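Local coordinates for cycloalternan-forming enzyme (Listeria monocytogenes serovar 1/2a, PDB 5F7U), which belongs to glycoside hydrolase family 31, joining a TIM barrel to several beta domains, among them a family 6 carbohydrate-binding module, at residues Leu826-Tyr831 against Thr874-Phe879; Gly799-Met804 against Ser836-Tyr841; Asp851-Glu856 against Ser864-Ala869; Val886-Ala891 against Thr918-Ala923. The protein carries 1 engineered substitution. All blocks are in the same frame, centred on the assembly; numbering follows the deposited sequence.

Contact 1 of 4, residues Leu826-Tyr831 against Thr874-Phe879; sequences LTFRVY and TTMQVF
L826-Y831 and T874-F879 are neighbouring parallel strands in the five-stranded mixed sheet of a beta sandwich, 4.6 Å apart at the axes and buried throughout. The backbone ladder runs from T875 N on L826 O, through F828 N on T875 O, Q877 N on F828 O and V830 N on Q877 O, to F879 N on V830 O. A water donates to L826 O and bonds T875 OG1, whose protein partner is Y810 OH.

Polar side chains meet on the face carrying T827, R829 and Q877. The R829 chain, bent at chi2 and chi3 (both 70°), turns its guanidinium side-on to Q877 OE1. NE bonds OE1 at 2.8 Å and NH1 the same atom at 3.1 Å; both donors come from one side of the amide plane. R829 NH2 bonds Y831 OH at 2.9 Å and Q877 NE2 bonds Y810 O, which should fix both flat groups.

At the end of the ladder the Y831 and F879 rings meet obliquely, planes 56° apart.

Apolar contacts fill the face of F828, V830 and M876. M876 SD sits obliquely to the F828 ring, 5.3 Å from its centroid, a Met-aromatic contact, while T874 CG2 reaches the ring edge at CE1. Curled by three torsions near -60°, M876 sets its methyl CE 3.7 Å from F828 CB and, more tightly than usual, 3.4 Å from V830 CG2.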
loop_
_atom_site.group_PDB
_atom_site.type_symbol
_atom_site.label_atom_id
_atom_site.label_comp_id
_atom_site.label_asym_id
_atom_site.label_seq_id
_atom_site.Cartn_x
_atom_site.Cartn_y
_atom_site.Cartn_z
ATOM N N LEU A 826 -12.474 9.954 25.222
ATOM C CA LEU A 826 -12.414 10.397 23.815
ATOM C C LEU A 826 -11.831 11.805 23.813
ATOM O O LEU A 826 -12.335 12.697 24.517
ATOM C CB LEU A 826 -13.791 10.365 23.174
ATOM C CG LEU A 826 -13.964 10.885 21.750
ATOM C CD1 LEU A 826 -13.188 10.035 20.756
ATOM C CD2 LEU A 826 -15.455 10.858 21.439
ATOM N N THR A 827 -10.776 11.981 23.018
ATOM C CA THR A 827 -9.899 13.148 23.075
ATOM C C THR A 827 -9.634 13.639 21.659
ATOM O O THR A 827 -9.557 12.824 20.747
ATOM C CB THR A 827 -8.575 12.801 23.793
ATOM O OG1 THR A 827 -8.863 12.338 25.122
ATOM C CG2 THR A 827 -7.630 14.010 23.907
ATOM N N PHE A 828 -9.540 14.958 21.466
ATOM C CA PHE A 828 -9.148 15.494 20.163
ATOM C C PHE A 828 -7.935 16.381 20.348
ATOM O O PHE A 828 -8.024 17.417 21.023
ATOM C CB PHE A 828 -10.285 16.284 19.494
ATOM C CG PHE A 828 -11.485 15.447 19.172
ATOM C CD1 PHE A 828 -12.462 15.214 20.140
ATOM C CD2 PHE A 828 -11.639 14.878 17.899
ATOM C CE1 PHE A 828 -13.565 14.409 19.860
ATOM C CE2 PHE A 828 -12.756 14.101 17.607
ATOM C CZ PHE A 828 -13.706 13.854 18.596
ATOM N N ARG A 829 -6.821 15.956 19.758
ATOM C CA ARG A 829 -5.587 16.725 19.743
ATOM C C ARG A 829 -5.662 17.715 18.582
ATOM O O ARG A 829 -5.946 17.321 17.451
ATOM C CB ARG A 829 -4.396 15.768 19.584
ATOM C CG ARG A 829 -3.012 16.398 19.519
ATOM C CD ARG A 829 -2.545 17.003 20.843
ATOM N NE ARG A 829 -2.229 16.015 21.877
ATOM C CZ ARG A 829 -1.088 15.342 21.969
ATOM N NH1 ARG A 829 -0.901 14.515 23.000
ATOM N NH2 ARG A 829 -0.130 15.499 21.049
ATOM N N VAL A 830 -5.408 18.996 18.874
ATOM C CA VAL A 830 -5.632 20.090 17.933
ATOM C C VAL A 830 -4.376 20.942 17.841
ATOM O O VAL A 830 -3.853 21.384 18.869
ATOM C CB VAL A 830 -6.833 20.976 18.378
ATOM C CG1 VAL A 830 -7.014 22.176 17.445
ATOM C CG2 VAL A 830 -8.126 20.141 18.401
ATOM N N TYR A 831 -3.911 21.163 16.608
ATOM C CA TYR A 831 -2.801 22.071 16.321
ATOM C C TYR A 831 -3.376 23.251 15.548
ATOM O O TYR A 831 -3.434 23.209 14.310
ATOM C CB TYR A 831 -1.677 21.325 15.550
ATOM C CG TYR A 831 -1.097 20.208 16.384
ATOM C CD1 TYR A 831 -0.083 20.461 17.312
ATOM C CD2 TYR A 831 -1.593 18.912 16.282
ATOM C CE1 TYR A 831 0.437 19.443 18.108
ATOM C CE2 TYR A 831 -1.079 17.882 17.063
ATOM C CZ TYR A 831 -0.071 18.164 17.980
ATOM O OH TYR A 831 0.439 17.168 18.765
ATOM N N THR A 874 -16.025 14.638 26.041
ATOM C CA THR A 874 -14.904 14.868 25.142
ATOM C C THR A 874 -13.839 15.706 25.831
ATOM O O THR A 874 -14.163 16.582 26.617
ATOM C CB THR A 874 -15.332 15.568 23.829
ATOM O OG1 THR A 874 -16.080 16.737 24.141
ATOM C CG2 THR A 874 -16.191 14.665 22.959
ATOM N N THR A 875 -12.576 15.438 25.514
ATOM C CA THR A 875 -11.469 16.254 25.991
ATOM C C THR A 875 -10.713 16.797 24.782
ATOM O O THR A 875 -10.224 16.024 23.961
ATOM C CB THR A 875 -10.497 15.451 26.883
ATOM O OG1 THR A 875 -11.197 14.898 28.012
ATOM C CG2 THR A 875 -9.344 16.337 27.381
ATOM N N MET A 876 -10.633 18.115 24.661
ATOM C CA MET A 876 -9.736 18.711 23.676
ATOM C C MET A 876 -8.334 18.798 24.285
ATOM O O MET A 876 -8.189 19.151 25.464
ATOM C CB MET A 876 -10.177 20.134 23.278
ATOM C CG MET A 876 -11.614 20.300 22.811
ATOM S SD MET A 876 -12.101 19.277 21.401
ATOM C CE MET A 876 -10.994 19.853 20.130
ATOM N N GLN A 877 -7.310 18.506 23.484
ATOM C CA GLN A 877 -5.944 18.878 23.849
ATOM C C GLN A 877 -5.431 19.849 22.798
ATOM O O GLN A 877 -5.026 19.449 21.701
ATOM C CB GLN A 877 -5.007 17.664 23.936
ATOM C CG GLN A 877 -5.318 16.677 25.058
ATOM C CD GLN A 877 -4.303 15.553 25.148
ATOM O OE1 GLN A 877 -3.669 15.173 24.151
ATOM N NE2 GLN A 877 -4.144 15.001 26.356
ATOM N N VAL A 878 -5.447 21.129 23.146
ATOM C CA VAL A 878 -5.126 22.192 22.188
ATOM C C VAL A 878 -3.690 22.662 22.400
ATOM O O VAL A 878 -3.328 23.097 23.504
ATOM C CB VAL A 878 -6.097 23.395 22.334
ATOM C CG1 VAL A 878 -5.887 24.411 21.217
ATOM C CG2 VAL A 878 -7.549 22.939 22.362
ATOM N N PHE A 879 -2.899 22.642 21.324
ATOM C CA PHE A 879 -1.502 23.118 21.355
ATOM C C PHE A 879 -1.540 24.643 21.426
ATOM O O PHE A 879 -1.998 25.298 20.483
ATOM C CB PHE A 879 -0.776 22.622 20.095
ATOM C CG PHE A 879 0.728 22.782 20.114
ATOM C CD1 PHE A 879 1.516 22.214 21.129
ATOM C CD2 PHE A 879 1.376 23.431 19.044
ATOM C CE1 PHE A 879 2.918 22.317 21.098
ATOM C CE2 PHE A 879 2.763 23.551 19.022
ATOM C CZ PHE A 879 3.537 22.985 20.036
HETATM O O HOH W 1 -12.824 12.747 27.263
#

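Contact 2 of 4, residues Gly799-Met804 against Ser836-Tyr841; sequences GAIIPM and SEYSFY
With CG swung opposite the backbone N (chi1 179°), Y838 lays one face of its ring against the carbonyl of I801, while S836 turns OG between its own N and carbonyl carbon (chi1 54°) to meet G799 O. These groups join the two sheets of a beta sandwich: G799-M804 leads into an outermost strand of the five-stranded mixed sheet, and S836-Y841 lies on an outermost strand of the facing antiparallel sheet. The strand axes come within 7.9 Å at a crossing angle of -30°, so side chains fill the gap.

At one end S836 OG donates to G799 O over 2.8 Å, in the carbonyl plane and on a lone pair. A water also lies within hydrogen-bonding distance of this oxygen. G799 has a positive phi, where a CB would jam against the preceding carbonyl.

Further along, I801 and Y838 slide past each other in opposite directions, CB to CB at 3.8 Å. I801 O stands over the centre of the Y838 ring, 3.6 Å above its plane. I801 CD1 reaches S836 OG and the backbone of E837.

P803 crosses Y838 at about a right angle and also touches F840. Helix 702-715 packs on Y838 and F840 through T707. The proline ring spans the two aromatics, CG lying 3.3 Å from Y838 OH and 3.7 Å from F840 CD1.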
loop_
_atom_site.group_PDB
_atom_site.type_symbol
_atom_site.label_atom_id
_atom_site.label_comp_id
_atom_site.label_asym_id
_atom_site.label_seq_id
_atom_site.Cartn_x
_atom_site.Cartn_y
_atom_site.Cartn_z
ATOM N N GLY A 799 -2.996 22.647 11.671
ATOM C CA GLY A 799 -4.449 22.583 11.517
ATOM C C GLY A 799 -5.021 21.222 11.856
ATOM O O GLY A 799 -6.246 21.083 11.917
ATOM N N ALA A 800 -4.157 20.238 12.129
ATOM C CA ALA A 800 -4.607 18.858 12.433
ATOM C C ALA A 800 -5.584 18.802 13.601
ATOM O O ALA A 800 -5.404 19.485 14.606
ATOM C CB ALA A 800 -3.421 17.946 12.707
ATOM N N ILE A 801 -6.615 17.982 13.430
ATOM C CA ILE A 801 -7.573 17.619 14.482
ATOM C C ILE A 801 -7.523 16.096 14.521
ATOM O O ILE A 801 -7.928 15.435 13.568
ATOM C CB ILE A 801 -9.008 18.131 14.184
ATOM C CG1 ILE A 801 -9.010 19.668 14.062
ATOM C CG2 ILE A 801 -9.960 17.671 15.295
ATOM C CD1 ILE A 801 -10.140 20.247 13.212
ATOM N N ILE A 802 -6.968 15.553 15.607
ATOM C CA ILE A 802 -6.674 14.110 15.695
ATOM C C ILE A 802 -7.472 13.477 16.837
ATOM O O ILE A 802 -7.166 13.730 17.996
ATOM C CB ILE A 802 -5.161 13.865 15.888
ATOM C CG1 ILE A 802 -4.369 14.471 14.709
ATOM C CG2 ILE A 802 -4.853 12.369 16.046
ATOM C CD1 ILE A 802 -2.903 14.743 15.037
ATOM N N PRO A 803 -8.480 12.634 16.513
ATOM C CA PRO A 803 -9.242 11.952 17.577
ATOM C C PRO A 803 -8.426 10.845 18.208
ATOM O O PRO A 803 -7.691 10.122 17.505
ATOM C CB PRO A 803 -10.443 11.365 16.851
ATOM C CG PRO A 803 -9.976 11.179 15.442
ATOM C CD PRO A 803 -8.939 12.246 15.165
ATOM N N MET A 804 -8.544 10.717 19.524
ATOM C CA MET A 804 -7.748 9.769 20.287
ATOM C C MET A 804 -8.577 9.132 21.395
ATOM O O MET A 804 -9.544 9.717 21.872
ATOM C CB MET A 804 -6.509 10.437 20.882
ATOM C CG MET A 804 -5.614 11.170 19.892
ATOM S SD MET A 804 -4.197 11.907 20.718
ATOM C CE MET A 804 -4.954 13.090 21.815
ATOM N N SER A 836 -9.783 25.054 10.404
ATOM C CA SER A 836 -9.698 23.671 9.991
ATOM C C SER A 836 -10.924 22.892 10.418
ATOM O O SER A 836 -11.662 23.297 11.329
ATOM C CB SER A 836 -8.371 23.025 10.436
ATOM O OG SER A 836 -8.146 23.164 11.818
ATOM N N GLU A 837 -11.185 21.814 9.693
ATOM C CA GLU A 837 -12.378 21.014 9.937
ATOM C C GLU A 837 -12.014 19.555 9.806
ATOM O O GLU A 837 -11.066 19.200 9.090
ATOM C CB GLU A 837 -13.530 21.408 9.000
ATOM C CG GLU A 837 -13.311 21.102 7.527
ATOM C CD GLU A 837 -14.332 21.748 6.591
ATOM O OE1 GLU A 837 -15.495 21.993 6.996
ATOM O OE2 GLU A 837 -13.965 22.008 5.414
ATOM N N TYR A 838 -12.758 18.715 10.507
ATOM C CA TYR A 838 -12.504 17.290 10.470
ATOM C C TYR A 838 -13.805 16.538 10.679
ATOM O O TYR A 838 -14.599 16.911 11.536
ATOM C CB TYR A 838 -11.517 16.943 11.573
ATOM C CG TYR A 838 -11.163 15.475 11.700
ATOM C CD1 TYR A 838 -10.274 14.872 10.807
ATOM C CD2 TYR A 838 -11.671 14.702 12.756
ATOM C CE1 TYR A 838 -9.910 13.534 10.945
ATOM C CE2 TYR A 838 -11.316 13.364 12.900
ATOM C CZ TYR A 838 -10.444 12.785 11.987
ATOM O OH TYR A 838 -10.058 11.465 12.140
ATOM N N SER A 839 -14.010 15.493 9.886
ATOM C CA SER A 839 -15.179 14.632 10.024
ATOM C C SER A 839 -14.733 13.348 10.698
ATOM O O SER A 839 -14.046 12.528 10.077
ATOM C CB SER A 839 -15.779 14.325 8.647
ATOM O OG SER A 839 -17.127 13.903 8.750
ATOM N N PHE A 840 -15.104 13.185 11.968
ATOM C CA PHE A 840 -14.752 12.001 12.746
ATOM C C PHE A 840 -15.789 10.877 12.570
ATOM O O PHE A 840 -16.983 11.097 12.740
ATOM C CB PHE A 840 -14.626 12.406 14.225
ATOM C CG PHE A 840 -14.500 11.258 15.173
ATOM C CD1 PHE A 840 -13.521 10.265 14.996
ATOM C CD2 PHE A 840 -15.368 11.167 16.275
ATOM C CE1 PHE A 840 -13.417 9.207 15.885
ATOM C CE2 PHE A 840 -15.253 10.118 17.178
ATOM C CZ PHE A 840 -14.289 9.132 16.973
ATOM N N TYR A 841 -15.307 9.682 12.234
ATOM C CA TYR A 841 -16.151 8.502 12.132
ATOM C C TYR A 841 -16.299 7.843 13.493
ATOM O O TYR A 841 -15.396 7.138 13.964
ATOM C CB TYR A 841 -15.538 7.521 11.137
ATOM C CG TYR A 841 -16.363 6.284 10.854
ATOM C CD1 TYR A 841 -17.731 6.368 10.563
ATOM C CD2 TYR A 841 -15.754 5.026 10.835
ATOM C CE1 TYR A 841 -18.475 5.224 10.292
ATOM C CE2 TYR A 841 -16.481 3.879 10.554
ATOM C CZ TYR A 841 -17.833 3.981 10.287
ATOM O OH TYR A 841 -18.537 2.838 10.013
HETATM O O HOH W 2 -7.897 19.275 10.312
#

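Contact 3 of 4, residues Asp851-Glu856 against Ser864-Ala869; sequences DISVSE and SVDLPA
S853 and D866 face each other as a hydrogen-bonded pair of an antiparallel beta hairpin, strands 848-857 and 862-867. D866 N gives S853 O a bond of 2.8 Å, and S853 N returns a longer one, 3.3 Å to D866 O. Two residues on, S855 and S864 repeat the pattern: S855 N lies 2.8 Å from S864 O, and S864 N bonds S855 O. Between these pairs V854 and V865 form the non-hydrogen-bonded pair, their CG2 methyls side by side at 4.2 Å.

Next to them I852 runs beside V865, pointing the same way, and its CD1 reaches P868 CD at 3.6 Å. P868 also rests against D851 O, where the regular ladder has ended.

Water takes over at the margins. One molecule donates to both D851 O and D866 O, bridging the strands where the backbones part. Another donates to S855 O and bonds S864 OG, its 2.6 Å contact with that hydroxyl being the shorter. Further out, S839 OG, in one of its two conformers, bonds D851 OD1, and D835 OD1 bonds S855 OG.

The hairpin lies between strands 835-842 and 929-934 of the six-stranded antiparallel sheet, the former pairing with its first arm and the latter with its second. Its apolar face packs on the other sheet of the sandwich, I852 on F828 and V854 on V830 of strand 825-830, V865 on M876 and L867 on T874 of strand 874-879.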
loop_
_atom_site.group_PDB
_atom_site.type_symbol
_atom_site.label_atom_id
_atom_site.label_comp_id
_atom_site.label_asym_id
_atom_site.label_seq_id
_atom_site.Cartn_x
_atom_site.Cartn_y
_atom_site.Cartn_z
ATOM N N ASP A 851 -18.773 16.255 12.913
ATOM C CA ASP A 851 -18.062 17.320 12.216
ATOM C C ASP A 851 -17.551 18.348 13.222
ATOM O O ASP A 851 -18.349 19.056 13.863
ATOM C CB ASP A 851 -18.949 17.995 11.162
ATOM C CG ASP A 851 -19.402 17.041 10.045
ATOM O OD1 ASP A 851 -18.673 16.077 9.665
ATOM O OD2 ASP A 851 -20.525 17.270 9.544
ATOM N N ILE A 852 -16.224 18.401 13.364
ATOM C CA ILE A 852 -15.548 19.283 14.321
ATOM C C ILE A 852 -14.868 20.373 13.520
ATOM O O ILE A 852 -14.249 20.093 12.486
ATOM C CB ILE A 852 -14.392 18.575 15.101
ATOM C CG1 ILE A 852 -14.625 17.069 15.306
ATOM C CG2 ILE A 852 -14.024 19.340 16.382
ATOM C CD1 ILE A 852 -15.632 16.700 16.371
ATOM N N SER A 853 -14.969 21.615 13.981
ATOM C CA SER A 853 -14.221 22.687 13.335
ATOM C C SER A 853 -13.518 23.558 14.360
ATOM O O SER A 853 -14.001 23.743 15.484
ATOM C CB SER A 853 -15.109 23.521 12.406
ATOM O OG SER A 853 -16.079 24.242 13.135
ATOM N N VAL A 854 -12.355 24.056 13.958
ATOM C CA VAL A 854 -11.480 24.849 14.835
ATOM C C VAL A 854 -11.206 26.145 14.097
ATOM O O VAL A 854 -10.933 26.125 12.902
ATOM C CB VAL A 854 -10.153 24.117 15.181
ATOM C CG1 VAL A 854 -9.204 25.021 15.975
ATOM C CG2 VAL A 854 -10.437 22.820 15.948
ATOM N N SER A 855 -11.325 27.257 14.820
ATOM C CA SER A 855 -10.974 28.565 14.287
ATOM C C SER A 855 -9.900 29.212 15.145
ATOM O O SER A 855 -10.167 29.752 16.235
ATOM C CB SER A 855 -12.210 29.466 14.148
ATOM O OG SER A 855 -11.840 30.705 13.533
ATOM N N GLU A 856 -8.678 29.150 14.628
ATOM C CA GLU A 856 -7.517 29.726 15.277
ATOM C C GLU A 856 -7.512 31.229 15.058
ATOM O O GLU A 856 -7.613 31.701 13.923
ATOM C CB GLU A 856 -6.241 29.062 14.744
ATOM C CG GLU A 856 -4.942 29.669 15.247
ATOM C CD GLU A 856 -4.457 30.804 14.370
ATOM O OE1 GLU A 856 -4.218 30.558 13.169
ATOM O OE2 GLU A 856 -4.319 31.929 14.888
ATOM N N SER A 864 -11.198 28.938 18.902
ATOM C CA SER A 864 -12.572 28.484 19.085
ATOM C C SER A 864 -12.731 27.088 18.521
ATOM O O SER A 864 -12.186 26.774 17.465
ATOM C CB SER A 864 -13.548 29.457 18.431
ATOM O OG SER A 864 -13.350 30.762 18.953
ATOM N N VAL A 865 -13.442 26.241 19.258
ATOM C CA VAL A 865 -13.738 24.880 18.800
ATOM C C VAL A 865 -15.254 24.706 18.763
ATOM O O VAL A 865 -15.941 24.959 19.765
ATOM C CB VAL A 865 -13.085 23.803 19.693
ATOM C CG1 VAL A 865 -13.401 22.394 19.165
ATOM C CG2 VAL A 865 -11.579 24.005 19.760
ATOM N N ASP A 866 -15.755 24.315 17.595
ATOM C CA ASP A 866 -17.164 24.047 17.410
ATOM C C ASP A 866 -17.353 22.548 17.481
ATOM O O ASP A 866 -16.997 21.813 16.547
ATOM C CB ASP A 866 -17.655 24.624 16.084
ATOM C CG ASP A 866 -17.737 26.148 16.092
ATOM O OD1 ASP A 866 -17.611 26.802 17.175
ATOM O OD2 ASP A 866 -17.953 26.709 14.990
ATOM N N LEU A 867 -17.876 22.102 18.618
ATOM C CA LEU A 867 -18.074 20.681 18.873
ATOM C C LEU A 867 -19.526 20.309 18.533
ATOM O O LEU A 867 -20.453 20.988 18.967
ATOM C CB LEU A 867 -17.734 20.387 20.335
ATOM C CG LEU A 867 -17.641 18.973 20.903
ATOM C CD1 LEU A 867 -16.402 18.241 20.403
ATOM C CD2 LEU A 867 -17.632 19.071 22.419
ATOM N N PRO A 868 -19.732 19.257 17.713
ATOM C CA PRO A 868 -21.104 18.880 17.391
ATOM C C PRO A 868 -21.694 18.105 18.570
ATOM O O PRO A 868 -20.981 17.867 19.551
ATOM C CB PRO A 868 -20.924 17.971 16.170
ATOM C CG PRO A 868 -19.628 17.287 16.430
ATOM C CD PRO A 868 -18.758 18.325 17.117
ATOM N N ALA A 869 -22.966 17.712 18.473
ATOM C CA ALA A 869 -23.548 16.783 19.440
ATOM C C ALA A 869 -22.661 15.527 19.516
ATOM O O ALA A 869 -22.205 15.027 18.483
ATOM C CB ALA A 869 -24.959 16.417 19.029
HETATM O O HOH W 3 -18.995 21.653 14.461
HETATM O O HOH W 4 -11.352 31.855 17.617
#

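Contact 4 of 4, residues Val886-Ala891 against Thr918-Ala923; sequences VTIDGA and TYVKAA
I888 reaches from one sheet of the beta sandwich toward V920-A922 in the other, where strands 885-888 and 917-922 run 9.1 Å apart at the axes with a crossing angle of -22°. Its CB points across the gap and carries two branches. CG1 stands opposite the carbonyl carbon (chi1 -58°), and chi2 of -177° keeps this arm extended, sending CD1 into the facing strand. CG2 takes no part in the contact, so CD1 alone does the touching. This methyl meets three groups: K921 O at 3.6 Å, A922 CB at 3.9 Å and, more loosely, V920 CG1 at 4.3 Å.

Beside it V886 and V920 reach toward each other tip to tip, both buried. Beyond I888 the chain reverses in a type I' beta turn, I888 to A891, closed by A891 N on I888 O and I888 N on A891 O; D889 and G890 both take positive phi there. D889 OD1 bonds A930 N of strand 929-934, tying the turn to its neighbour in the sheet. Strand 929-934 also packs I931 on V920. Across the gap the V886 CG1 methyl sits evenly between the two V920 branches, 3.9 Å from CG1 and 3.9 Å from CG2.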
loop_
_atom_site.group_PDB
_atom_site.type_symbol
_atom_site.label_atom_id
_atom_site.label_comp_id
_atom_site.label_asym_id
_atom_site.label_seq_id
_atom_site.Cartn_x
_atom_site.Cartn_y
_atom_site.Cartn_z
ATOM N N VAL A 886 -11.529 29.673 29.880
ATOM C CA VAL A 886 -12.132 28.834 28.838
ATOM C C VAL A 886 -13.635 28.879 29.058
ATOM O O VAL A 886 -14.086 28.748 30.183
ATOM C CB VAL A 886 -11.610 27.377 28.864
ATOM C CG1 VAL A 886 -12.273 26.530 27.779
ATOM C CG2 VAL A 886 -10.098 27.345 28.663
ATOM N N THR A 887 -14.388 29.075 27.981
ATOM C CA THR A 887 -15.844 29.052 28.050
ATOM C C THR A 887 -16.414 27.954 27.172
ATOM O O THR A 887 -15.805 27.549 26.170
ATOM C CB THR A 887 -16.464 30.386 27.596
ATOM O OG1 THR A 887 -16.028 30.660 26.262
ATOM C CG2 THR A 887 -16.066 31.529 28.525
ATOM N N ILE A 888 -17.581 27.461 27.567
ATOM C CA ILE A 888 -18.352 26.557 26.736
ATOM C C ILE A 888 -19.744 27.157 26.696
ATOM O O ILE A 888 -20.356 27.374 27.741
ATOM C CB ILE A 888 -18.381 25.110 27.273
ATOM C CG1 ILE A 888 -16.949 24.552 27.393
ATOM C CG2 ILE A 888 -19.238 24.240 26.354
ATOM C CD1 ILE A 888 -16.850 23.106 27.855
ATOM N N ASP A 889 -20.212 27.452 25.485
ATOM C CA ASP A 889 -21.482 28.162 25.263
ATOM C C ASP A 889 -21.555 29.496 26.026
ATOM O O ASP A 889 -22.620 29.896 26.511
ATOM C CB ASP A 889 -22.691 27.234 25.543
ATOM C CG ASP A 889 -22.783 26.070 24.549
ATOM O OD1 ASP A 889 -22.282 26.202 23.416
ATOM O OD2 ASP A 889 -23.380 25.018 24.901
ATOM N N GLY A 890 -20.407 30.170 26.128
ATOM C CA GLY A 890 -20.291 31.467 26.818
ATOM C C GLY A 890 -20.051 31.387 28.314
ATOM O O GLY A 890 -19.700 32.394 28.938
ATOM N N ALA A 891 -20.268 30.206 28.897
ATOM C CA ALA A 891 -20.170 30.008 30.344
ATOM C C ALA A 891 -18.775 29.533 30.713
ATOM O O ALA A 891 -18.257 28.586 30.106
ATOM C CB ALA A 891 -21.215 29.011 30.826
ATOM N N THR A 918 -3.467 22.650 26.222
ATOM C CA THR A 918 -4.647 22.966 27.025
ATOM C C THR A 918 -5.696 21.855 26.909
ATOM O O THR A 918 -6.216 21.596 25.821
ATOM C CB THR A 918 -5.285 24.298 26.613
ATOM O OG1 THR A 918 -4.286 25.330 26.633
ATOM C CG2 THR A 918 -6.391 24.667 27.611
ATOM N N TYR A 919 -6.035 21.240 28.039
ATOM C CA TYR A 919 -7.091 20.227 28.056
ATOM C C TYR A 919 -8.412 20.924 28.334
ATOM O O TYR A 919 -8.473 21.749 29.245
ATOM C CB TYR A 919 -6.880 19.190 29.169
ATOM C CG TYR A 919 -5.634 18.304 29.126
ATOM C CD1 TYR A 919 -4.501 18.641 28.370
ATOM C CD2 TYR A 919 -5.567 17.167 29.931
ATOM C CE1 TYR A 919 -3.367 17.841 28.379
ATOM C CE2 TYR A 919 -4.429 16.370 29.958
ATOM C CZ TYR A 919 -3.337 16.713 29.182
ATOM O OH TYR A 919 -2.212 15.933 29.207
ATOM N N VAL A 920 -9.456 20.596 27.565
ATOM C CA VAL A 920 -10.809 21.140 27.812
ATOM C C VAL A 920 -11.817 19.988 27.814
ATOM O O VAL A 920 -11.971 19.299 26.801
ATOM C CB VAL A 920 -11.230 22.207 26.766
ATOM C CG1 VAL A 920 -12.627 22.757 27.072
ATOM C CG2 VAL A 920 -10.230 23.363 26.713
ATOM N N LYS A 921 -12.477 19.774 28.950
ATOM C CA LYS A 921 -13.501 18.745 29.060
ATOM C C LYS A 921 -14.882 19.346 28.845
ATOM O O LYS A 921 -15.260 20.292 29.542
ATOM C CB LYS A 921 -13.436 18.055 30.425
ATOM C CG LYS A 921 -14.418 16.900 30.594
ATOM C CD LYS A 921 -14.246 16.255 31.962
ATOM C CE LYS A 921 -13.026 15.348 32.029
ATOM N NZ LYS A 921 -13.003 14.559 33.300
ATOM N N ALA A 922 -15.611 18.790 27.880
ATOM C CA ALA A 922 -17.015 19.138 27.622
ATOM C C ALA A 922 -17.864 17.915 27.914
ATOM O O ALA A 922 -17.494 16.801 27.563
ATOM C CB ALA A 922 -17.214 19.573 26.175
ATOM N N ALA A 923 -18.993 18.131 28.579
ATOM C CA ALA A 923 -19.936 17.056 28.874
ATOM C C ALA A 923 -20.593 16.545 27.583
ATOM O O ALA A 923 -20.644 17.265 26.586
ATOM C CB ALA A 923 -20.989 17.547 29.864
#

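All four contacts belong to one beta sandwich. Contact 1 lies within its mixed sheet and contact 3 within its antiparallel sheet, centres about 11 Å apart; contacts 2 and 4 join the sheets, with centres about 18 Å apart. Contact 1 bonds to contact 2 through M804 N and T827 O (2.6 Å), and probably to contact 4 through M876 N and V920 O (2.8 Å). S836 O and V854 N (2.8 Å) link contacts 2 and 3, while L867 CD2 packs 3.8 Å from A922 CB between contacts 3 and 4. In contact 1 the L826 side chain is about 7 Å from a magnesium ion and that of F879 about 9 Å from a bound alpha-D-glucopyranose.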